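Local coordinates for oxidoreductase, 2OG-Fe oxygenase family protein, putative, expressed (Oryza sativa subsp. japonica, PDB 5XOI), which probably acts as an iron(II)- and 2-oxoglutarate-dependent dioxygenase of the AlkB family, this chain being the C-terminal oxygenase domain of a longer protein, at residues L15-L20 and D181-D186; A99-L104 and V114-P119; G161-F166 and P206-N211. All blocks are in the same frame, centred on the assembly; numbering follows the deposited sequence.

Contact 1 (L15-L20 and D181-D186)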
loop_
_atom_site.group_PDB
_atom_site.type_symbol
_atom_site.label_atom_id
_atom_site.label_comp_id
_atom_site.label_asym_id
_atom_site.label_seq_id
_atom_site.Cartn_x
_atom_site.Cartn_y
_atom_site.Cartn_z
ATOM N N LEU A 15 9.273 -4.846 6.409
ATOM C CA LEU A 15 8.502 -5.737 5.551
ATOM C C LEU A 15 8.070 -6.951 6.369
ATOM O O LEU A 15 8.913 -7.673 6.916
ATOM C CB LEU A 15 9.326 -6.169 4.338
ATOM C CG LEU A 15 8.750 -7.300 3.482
ATOM C CD1 LEU A 15 7.409 -6.895 2.860
ATOM C CD2 LEU A 15 9.732 -7.666 2.405
ATOM N N LEU A 16 6.763 -7.158 6.466
ATOM C CA LEU A 16 6.186 -8.267 7.227
ATOM C C LEU A 16 5.805 -9.355 6.223
ATOM O O LEU A 16 4.795 -9.246 5.515
ATOM C CB LEU A 16 4.988 -7.796 8.048
ATOM C CG LEU A 16 5.248 -6.710 9.091
ATOM C CD1 LEU A 16 5.110 -5.321 8.461
ATOM C CD2 LEU A 16 4.269 -6.818 10.243
ATOM N N LYS A 17 6.622 -10.403 6.148
ATOM C CA LYS A 17 6.398 -11.443 5.146
ATOM C C LYS A 17 5.175 -12.279 5.501
ATOM O O LYS A 17 5.045 -12.754 6.633
ATOM C CB LYS A 17 7.626 -12.349 5.025
ATOM C CG LYS A 17 8.880 -11.654 4.518
ATOM C CD LYS A 17 8.725 -11.145 3.095
ATOM C CE LYS A 17 8.439 -12.279 2.122
ATOM N NZ LYS A 17 8.210 -11.794 0.717
ATOM N N LYS A 18 4.291 -12.479 4.519
ATOM C CA LYS A 18 3.134 -13.371 4.666
ATOM C C LYS A 18 2.318 -13.029 5.916
ATOM O O LYS A 18 1.831 -13.906 6.634
ATOM C CB LYS A 18 3.579 -14.837 4.684
ATOM C CG LYS A 18 4.297 -15.292 3.407
ATOM C CD LYS A 18 3.458 -15.021 2.163
ATOM C CE LYS A 18 4.252 -15.275 0.869
ATOM N NZ LYS A 18 3.367 -15.462 -0.339
ATOM N N PHE A 19 2.194 -11.731 6.197
ATOM C CA PHE A 19 1.512 -11.296 7.414
ATOM C C PHE A 19 0.006 -11.543 7.339
ATOM O O PHE A 19 -0.620 -11.895 8.348
ATOM C CB PHE A 19 1.808 -9.814 7.655
ATOM C CG PHE A 19 1.348 -9.302 8.982
ATOM C CD1 PHE A 19 2.024 -9.642 10.144
ATOM C CD2 PHE A 19 0.248 -8.458 9.069
ATOM C CE1 PHE A 19 1.602 -9.155 11.385
ATOM C CE2 PHE A 19 -0.185 -7.968 10.302
ATOM C CZ PHE A 19 0.495 -8.321 11.459
ATOM N N LEU A 20 -0.595 -11.364 6.160
ATOM C CA LEU A 20 -2.041 -11.526 6.009
ATOM C C LEU A 20 -2.449 -13.000 6.076
ATOM O O LEU A 20 -1.953 -13.825 5.305
ATOM C CB LEU A 20 -2.496 -10.918 4.680
ATOM C CG LEU A 20 -2.229 -9.419 4.531
ATOM C CD1 LEU A 20 -2.658 -8.902 3.141
ATOM C CD2 LEU A 20 -2.951 -8.651 5.618
ATOM N N ASP A 181 10.943 -7.783 -3.486
ATOM C CA ASP A 181 9.719 -8.393 -3.983
ATOM C C ASP A 181 8.630 -8.335 -2.918
ATOM O O ASP A 181 8.840 -8.755 -1.771
ATOM C CB ASP A 181 9.950 -9.844 -4.394
ATOM C CG ASP A 181 10.729 -9.977 -5.690
ATOM O OD1 ASP A 181 10.963 -8.977 -6.400
ATOM O OD2 ASP A 181 11.109 -11.122 -5.998
ATOM N N LEU A 182 7.459 -7.853 -3.311
ATOM C CA LEU A 182 6.280 -7.862 -2.453
ATOM C C LEU A 182 5.379 -8.980 -2.952
ATOM O O LEU A 182 4.798 -8.879 -4.041
ATOM C CB LEU A 182 5.571 -6.509 -2.464
ATOM C CG LEU A 182 6.426 -5.315 -2.012
ATOM C CD1 LEU A 182 5.631 -4.012 -2.132
ATOM C CD2 LEU A 182 6.898 -5.511 -0.586
ATOM N N GLU A 183 5.307 -10.065 -2.176
ATOM C CA GLU A 183 4.561 -11.266 -2.532
ATOM C C GLU A 183 3.198 -11.243 -1.859
ATOM O O GLU A 183 2.968 -10.492 -0.916
ATOM C CB GLU A 183 5.317 -12.531 -2.106
ATOM C CG GLU A 183 6.749 -12.610 -2.588
ATOM C CD GLU A 183 7.428 -13.885 -2.121
ATOM O OE1 GLU A 183 7.588 -14.815 -2.934
ATOM O OE2 GLU A 183 7.791 -13.961 -0.932
ATOM N N SER A 184 2.294 -12.088 -2.348
ATOM C CA SER A 184 0.938 -12.116 -1.801
ATOM C C SER A 184 0.959 -12.379 -0.296
ATOM O O SER A 184 1.591 -13.331 0.174
ATOM C CB SER A 184 0.102 -13.185 -2.507
ATOM O OG SER A 184 -1.276 -12.989 -2.247
ATOM N N GLY A 185 0.248 -11.534 0.450
ATOM C CA GLY A 185 0.202 -11.581 1.891
ATOM C C GLY A 185 1.193 -10.679 2.591
ATOM O O GLY A 185 1.052 -10.453 3.800
ATOM N N ASP A 186 2.193 -10.160 1.881
ATOM C CA ASP A 186 3.173 -9.283 2.516
ATOM C C ASP A 186 2.539 -7.951 2.905
ATOM O O ASP A 186 1.652 -7.426 2.220
ATOM C CB ASP A 186 4.360 -9.011 1.596
ATOM C CG ASP A 186 5.265 -10.233 1.388
ATOM O OD1 ASP A 186 5.054 -11.285 2.033
ATOM O OD2 ASP A 186 6.200 -10.121 0.559
HETATM O O HOH W 1 10.609 -10.323 -0.373
#

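Contact 2 (A99-L104 and V114-P119)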
loop_
_atom_site.group_PDB
_atom_site.type_symbol
_atom_site.label_atom_id
_atom_site.label_comp_id
_atom_site.label_asym_id
_atom_site.label_seq_id
_atom_site.Cartn_x
_atom_site.Cartn_y
_atom_site.Cartn_z
ATOM N N ALA A 99 3.117 -5.268 15.415
ATOM C CA ALA A 99 4.120 -6.298 15.179
ATOM C C ALA A 99 5.447 -5.685 14.764
ATOM O O ALA A 99 6.514 -6.132 15.208
ATOM C CB ALA A 99 3.630 -7.287 14.115
ATOM N N SER A 100 5.404 -4.659 13.913
ATOM C CA SER A 100 6.634 -3.988 13.505
ATOM C C SER A 100 7.349 -3.368 14.700
ATOM O O SER A 100 8.575 -3.467 14.825
ATOM C CB SER A 100 6.321 -2.922 12.460
ATOM O OG SER A 100 5.852 -3.514 11.266
ATOM N N ASN A 101 6.604 -2.684 15.570
ATOM C CA ASN A 101 7.251 -2.017 16.692
ATOM C C ASN A 101 7.844 -3.016 17.668
ATOM O O ASN A 101 8.870 -2.733 18.286
ATOM C CB ASN A 101 6.260 -1.091 17.390
ATOM C CG ASN A 101 6.123 0.228 16.663
ATOM O OD1 ASN A 101 6.961 0.549 15.822
ATOM N ND2 ASN A 101 5.064 0.985 16.958
ATOM N N GLU A 102 7.228 -4.187 17.807
ATOM C CA GLU A 102 7.818 -5.231 18.633
ATOM C C GLU A 102 9.112 -5.737 18.010
ATOM O O GLU A 102 10.106 -5.946 18.712
ATOM C CB GLU A 102 6.823 -6.376 18.822
ATOM C CG GLU A 102 7.383 -7.555 19.611
ATOM C CD GLU A 102 7.666 -7.205 21.055
ATOM O OE1 GLU A 102 7.110 -6.194 21.543
ATOM O OE2 GLU A 102 8.448 -7.947 21.702
ATOM N N PHE A 103 9.111 -5.926 16.689
ATOM C CA PHE A 103 10.329 -6.295 15.980
ATOM C C PHE A 103 11.421 -5.249 16.188
ATOM O O PHE A 103 12.564 -5.586 16.507
ATOM C CB PHE A 103 9.986 -6.473 14.498
ATOM C CG PHE A 103 11.166 -6.597 13.587
ATOM C CD1 PHE A 103 11.973 -7.717 13.627
ATOM C CD2 PHE A 103 11.422 -5.622 12.634
ATOM C CE1 PHE A 103 13.048 -7.853 12.758
ATOM C CE2 PHE A 103 12.496 -5.742 11.765
ATOM C CZ PHE A 103 13.313 -6.865 11.828
ATOM N N LEU A 104 11.084 -3.965 15.998
ATOM C CA LEU A 104 12.073 -2.903 16.170
ATOM C C LEU A 104 12.564 -2.815 17.610
ATOM O O LEU A 104 13.733 -2.482 17.846
ATOM C CB LEU A 104 11.486 -1.556 15.731
ATOM C CG LEU A 104 11.121 -1.404 14.239
ATOM C CD1 LEU A 104 10.257 -0.187 14.035
ATOM C CD2 LEU A 104 12.369 -1.281 13.383
ATOM N N VAL A 114 16.422 3.494 20.101
ATOM C CA VAL A 114 15.349 2.539 19.838
ATOM C C VAL A 114 14.425 3.113 18.771
ATOM O O VAL A 114 13.938 4.244 18.902
ATOM C CB VAL A 114 14.569 2.242 21.130
ATOM C CG1 VAL A 114 13.434 1.256 20.868
ATOM C CG2 VAL A 114 15.506 1.740 22.220
ATOM N N GLU A 115 14.163 2.335 17.723
ATOM C CA GLU A 115 13.244 2.774 16.683
ATOM C C GLU A 115 11.811 2.398 17.039
ATOM O O GLU A 115 11.551 1.385 17.690
ATOM C CB GLU A 115 13.605 2.163 15.329
ATOM C CG GLU A 115 14.780 2.808 14.629
ATOM C CD GLU A 115 14.982 2.242 13.231
ATOM O OE1 GLU A 115 13.973 2.034 12.518
ATOM O OE2 GLU A 115 16.141 1.992 12.848
ATOM N N GLU A 116 10.881 3.227 16.588
ATOM C CA GLU A 116 9.470 3.020 16.875
ATOM C C GLU A 116 8.651 3.757 15.830
ATOM O O GLU A 116 8.848 4.957 15.625
ATOM C CB GLU A 116 9.122 3.524 18.274
ATOM C CG GLU A 116 7.806 3.001 18.804
ATOM C CD GLU A 116 7.586 3.396 20.261
ATOM O OE1 GLU A 116 8.181 4.394 20.714
ATOM O OE2 GLU A 116 6.841 2.687 20.961
ATOM N N LEU A 117 7.740 3.043 15.183
ATOM C CA LEU A 117 6.851 3.681 14.217
ATOM C C LEU A 117 5.685 4.353 14.938
ATOM O O LEU A 117 5.123 3.777 15.871
ATOM C CB LEU A 117 6.314 2.641 13.248
ATOM C CG LEU A 117 7.309 2.125 12.213
ATOM C CD1 LEU A 117 6.897 0.729 11.778
ATOM C CD2 LEU A 117 7.392 3.077 11.022
ATOM N N PRO A 118 5.294 5.556 14.526
ATOM C CA PRO A 118 4.120 6.203 15.125
ATOM C C PRO A 118 2.862 5.404 14.838
ATOM O O PRO A 118 2.798 4.655 13.848
ATOM C CB PRO A 118 4.076 7.576 14.433
ATOM C CG PRO A 118 5.433 7.761 13.821
ATOM C CD PRO A 118 5.915 6.382 13.477
ATOM N N PRO A 119 1.833 5.535 15.668
ATOM C CA PRO A 119 0.578 4.829 15.395
ATOM C C PRO A 119 -0.104 5.396 14.160
ATOM O O PRO A 119 0.215 6.484 13.676
ATOM C CB PRO A 119 -0.258 5.080 16.654
ATOM C CG PRO A 119 0.252 6.390 17.152
ATOM C CD PRO A 119 1.732 6.399 16.857
HETATM O O HOH W 2 9.479 -0.005 18.880
HETATM O O HOH W 3 15.343 -0.298 17.189
#

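Contact 3 (G161-F166 and P206-N211)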
loop_
_atom_site.group_PDB
_atom_site.type_symbol
_atom_site.label_atom_id
_atom_site.label_comp_id
_atom_site.label_asym_id
_atom_site.label_seq_id
_atom_site.Cartn_x
_atom_site.Cartn_y
_atom_site.Cartn_z
ATOM N N GLY A 161 -2.049 -11.334 -4.510
ATOM C CA GLY A 161 -2.026 -11.788 -5.893
ATOM C C GLY A 161 -0.618 -11.984 -6.419
ATOM O O GLY A 161 0.245 -12.511 -5.713
ATOM N N ASP A 162 -0.375 -11.585 -7.664
ATOM C CA ASP A 162 0.962 -11.693 -8.238
ATOM C C ASP A 162 1.970 -10.820 -7.492
ATOM O O ASP A 162 1.638 -9.756 -6.960
ATOM C CB ASP A 162 0.935 -11.281 -9.707
ATOM C CG ASP A 162 0.233 -12.295 -10.586
ATOM O OD1 ASP A 162 0.256 -13.509 -10.255
ATOM O OD2 ASP A 162 -0.334 -11.873 -11.621
ATOM N N THR A 163 3.220 -11.270 -7.492
ATOM C CA THR A 163 4.304 -10.544 -6.841
ATOM C C THR A 163 4.638 -9.267 -7.602
ATOM O O THR A 163 4.649 -9.250 -8.839
ATOM C CB THR A 163 5.530 -11.447 -6.769
ATOM O OG1 THR A 163 5.213 -12.605 -5.982
ATOM C CG2 THR A 163 6.742 -10.702 -6.174
ATOM N N ALA A 164 4.907 -8.190 -6.859
ATOM C CA ALA A 164 5.414 -6.950 -7.439
ATOM C C ALA A 164 6.901 -6.819 -7.155
ATOM O O ALA A 164 7.356 -7.157 -6.066
ATOM C CB ALA A 164 4.699 -5.731 -6.858
ATOM N N GLU A 165 7.653 -6.331 -8.143
ATOM C CA GLU A 165 9.009 -5.843 -7.925
ATOM C C GLU A 165 8.884 -4.381 -7.496
ATOM O O GLU A 165 8.434 -3.541 -8.279
ATOM C CB GLU A 165 9.850 -6.015 -9.193
ATOM C CG GLU A 165 10.035 -7.489 -9.568
ATOM C CD GLU A 165 10.910 -7.718 -10.797
ATOM O OE1 GLU A 165 11.791 -6.880 -11.091
ATOM O OE2 GLU A 165 10.726 -8.764 -11.461
ATOM N N PHE A 166 9.236 -4.090 -6.240
ATOM C CA PHE A 166 8.985 -2.795 -5.607
ATOM C C PHE A 166 10.308 -2.051 -5.481
ATOM O O PHE A 166 11.273 -2.586 -4.926
ATOM C CB PHE A 166 8.325 -3.000 -4.236
ATOM C CG PHE A 166 7.964 -1.726 -3.508
ATOM C CD1 PHE A 166 6.780 -1.052 -3.793
ATOM C CD2 PHE A 166 8.783 -1.230 -2.496
ATOM C CE1 PHE A 166 6.429 0.099 -3.110
ATOM C CE2 PHE A 166 8.427 -0.067 -1.801
ATOM C CZ PHE A 166 7.254 0.594 -2.113
ATOM N N PRO A 206 4.339 -12.384 -13.537
ATOM C CA PRO A 206 3.129 -13.133 -13.887
ATOM C C PRO A 206 3.138 -14.521 -13.273
ATOM O O PRO A 206 4.192 -15.111 -13.020
ATOM C CB PRO A 206 3.156 -13.188 -15.423
ATOM C CG PRO A 206 4.546 -12.794 -15.821
ATOM C CD PRO A 206 5.095 -11.942 -14.722
ATOM N N LYS A 207 1.930 -15.016 -12.989
ATOM C CA LYS A 207 1.732 -16.402 -12.560
ATOM C C LYS A 207 2.432 -16.693 -11.243
ATOM O O LYS A 207 2.963 -17.790 -11.046
ATOM C CB LYS A 207 2.219 -17.395 -13.619
ATOM C CG LYS A 207 1.771 -17.058 -15.018
ATOM C CD LYS A 207 0.378 -17.547 -15.253
ATOM C CE LYS A 207 0.343 -19.060 -15.380
ATOM N NZ LYS A 207 -1.068 -19.501 -15.470
ATOM N N THR A 208 2.455 -15.720 -10.336
ATOM C CA THR A 208 3.063 -15.933 -9.030
ATOM C C THR A 208 2.057 -15.949 -7.889
ATOM O O THR A 208 2.414 -16.369 -6.781
ATOM C CB THR A 208 4.146 -14.872 -8.754
ATOM O OG1 THR A 208 3.664 -13.564 -9.108
ATOM C CG2 THR A 208 5.393 -15.175 -9.576
ATOM N N ALA A 209 0.814 -15.551 -8.135
ATOM C CA ALA A 209 -0.214 -15.601 -7.101
ATOM C C ALA A 209 -0.428 -17.038 -6.625
ATOM O O ALA A 209 -0.415 -17.971 -7.435
ATOM C CB ALA A 209 -1.534 -15.035 -7.628
ATOM N N PRO A 210 -0.625 -17.254 -5.325
ATOM C CA PRO A 210 -0.841 -18.623 -4.836
ATOM C C PRO A 210 -2.107 -19.225 -5.428
ATOM O O PRO A 210 -3.132 -18.554 -5.572
ATOM C CB PRO A 210 -0.955 -18.450 -3.318
ATOM C CG PRO A 210 -0.341 -17.125 -3.030
ATOM C CD PRO A 210 -0.578 -16.271 -4.236
ATOM N N ASN A 211 -2.021 -20.513 -5.769
ATOM C CA ASN A 211 -3.148 -21.196 -6.395
ATOM C C ASN A 211 -4.382 -21.169 -5.504
ATOM O O ASN A 211 -5.501 -20.972 -5.989
ATOM C CB ASN A 211 -2.765 -22.639 -6.720
ATOM C CG ASN A 211 -3.898 -23.413 -7.375
ATOM O OD1 ASN A 211 -4.420 -24.380 -6.811
ATOM N ND2 ASN A 211 -4.281 -22.992 -8.574
HETATM O O HOH W 4 -0.550 -13.593 -13.695
#

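Contact 1 (L15-L20 and D181-D186)
Two type II beta turns, L16 to F19 and E183 to D186, face each other here, and K17 joins them through a salt-bridge network with E183 and D186. K17 points away from the other turn at its base, yet bends at chi2 and chi3 (-64° and -60°) fold its chain back across the two oxygens of D186. Its NZ then meets D186 OD2 at 2.6 Å, on the syn side, and E183 OE2 at 2.8 Å, on the anti side; a water links the same NZ to D181 O. OD2 of D186 also accepts E183 N from above the carboxylate plane, so one aspartate oxygen holds its own turn and the lysine together. The other oxygen, D186 OD1, takes K18 N at 2.9 Å. Two acidic groups around one ammonium would probably keep K17 charged. Further along, K18 NZ reaches S184 O at 2.8 Å in the carbonyl plane, and L20 N bonds G185 O at 3.0 Å. Beside the polar network, L15 CD1 packs against L182 CD2 at 3.7 Å. S184 OG turns elsewhere, bonding G161 N and Q25. Around the turns, L16 lies on strands 6-10 and 187-190, F19 and L20 touch helix 87-106 and V187, and L182 packs on F166 of strand 163-169, a short way from R223 of the succinate-binding site.

Contact 2 (A99-L104 and V114-P119)
The side-chain amide of N101 is turned with both its polar atoms toward the backbone of L117, while the CG methylene of E116 lies over one face, 3.9 Å from N101 ND2. The carboxylate of E115 has its polar partners elsewhere, Y8 and the backbone N of G12; L104 CD2 lies over one face of it, 3.8 Å from E115 OE1. N101 OD1 accepts L117 N at 2.7 Å, the donor tilted 24° from the carbonyl plane. N101 ND2 in turn donates to L117 O at 3.0 Å, in the amide plane and on a carbonyl lone pair. The amide thus satisfies the N-H and C=O of a single residue, much as a neighbouring strand would, and the paired bonds fix which way round it sits. With CG of N101 beside the backbone N (chi1 -81°), the amide leaves the helix on the side of the loop. L117 CD1 reaches S100 CB at 3.8 Å and also meets L104 CD1, the two leucine chains crossing at about a right angle. Two waters finish the seam, one between N101 O and E115 O, the other between L104 O and E115 N. L104 and L117 extend the apolar layer that V14 and I189 of the large sheet provide: an extended loop fastened by an asparagine along a helix that backs the major sheet of a jelly roll.

Contact 3 (G161-F166 and P206-N211)
P206 enters at the margin, its carbonyl carbon near the carboxylate of D162. K207 follows in a left-handed backbone conformation, and its N is tied to D162 OD2 by a bridging water. T208 N donates to D162 OD1 at 3.1 Å, arriving 44° out of the carboxylate plane. T208 OG1, held between its own backbone N and carbonyl carbon (chi1 45°), accepts T163 N at 2.8 Å in a nearly straight bond (168°) and itself donates to K205 O. Next, A209 N reaches the same D162 OD1 at 3.0 Å on the anti lone pair, while A209 CB presses against G161 C at 3.4 Å. P210 brings its CD near G161 O and takes the N-cap position of helix 211-217. D162 also makes a weak bond to G222 N, beside the 2-oxoglutarate-binding R223. Without the carboxylate of D162, were an alanine here, the N-H groups of T208 and A209 would probably lose their shared acceptor and the turn be less firmly held. Two successive N-H groups on one oxygen, K207 N reached through water, are consistent with a backbone nest, which joins the link between large-sheet strand 155-161 and smaller-sheet strand 163-169 to the loop before helix 211-217.

From the N terminus, segment 15-20 leaves the large antiparallel sheet, and its partner 181-186 comes so late that contact 1 closes a loop of 160 residues. Contact 2 nests within it, where helix 87-106 gives way to the loop toward strand 124-131. Contact 3 begins inside the loop of contact 1, at 161-166, and ends beyond it at 206-211, so these two cross. They share the smaller sheet, in which strands 163-169 and 178-182 are neighbours. Contact 1 meets contact 2 where L16 and F19 pack on A99 and S100. Contact 1 joins strand ends of the two sheets, contact 2 a helix to its following loop, contact 3 the sheet-to-sheet link to the loop before helix 211-217.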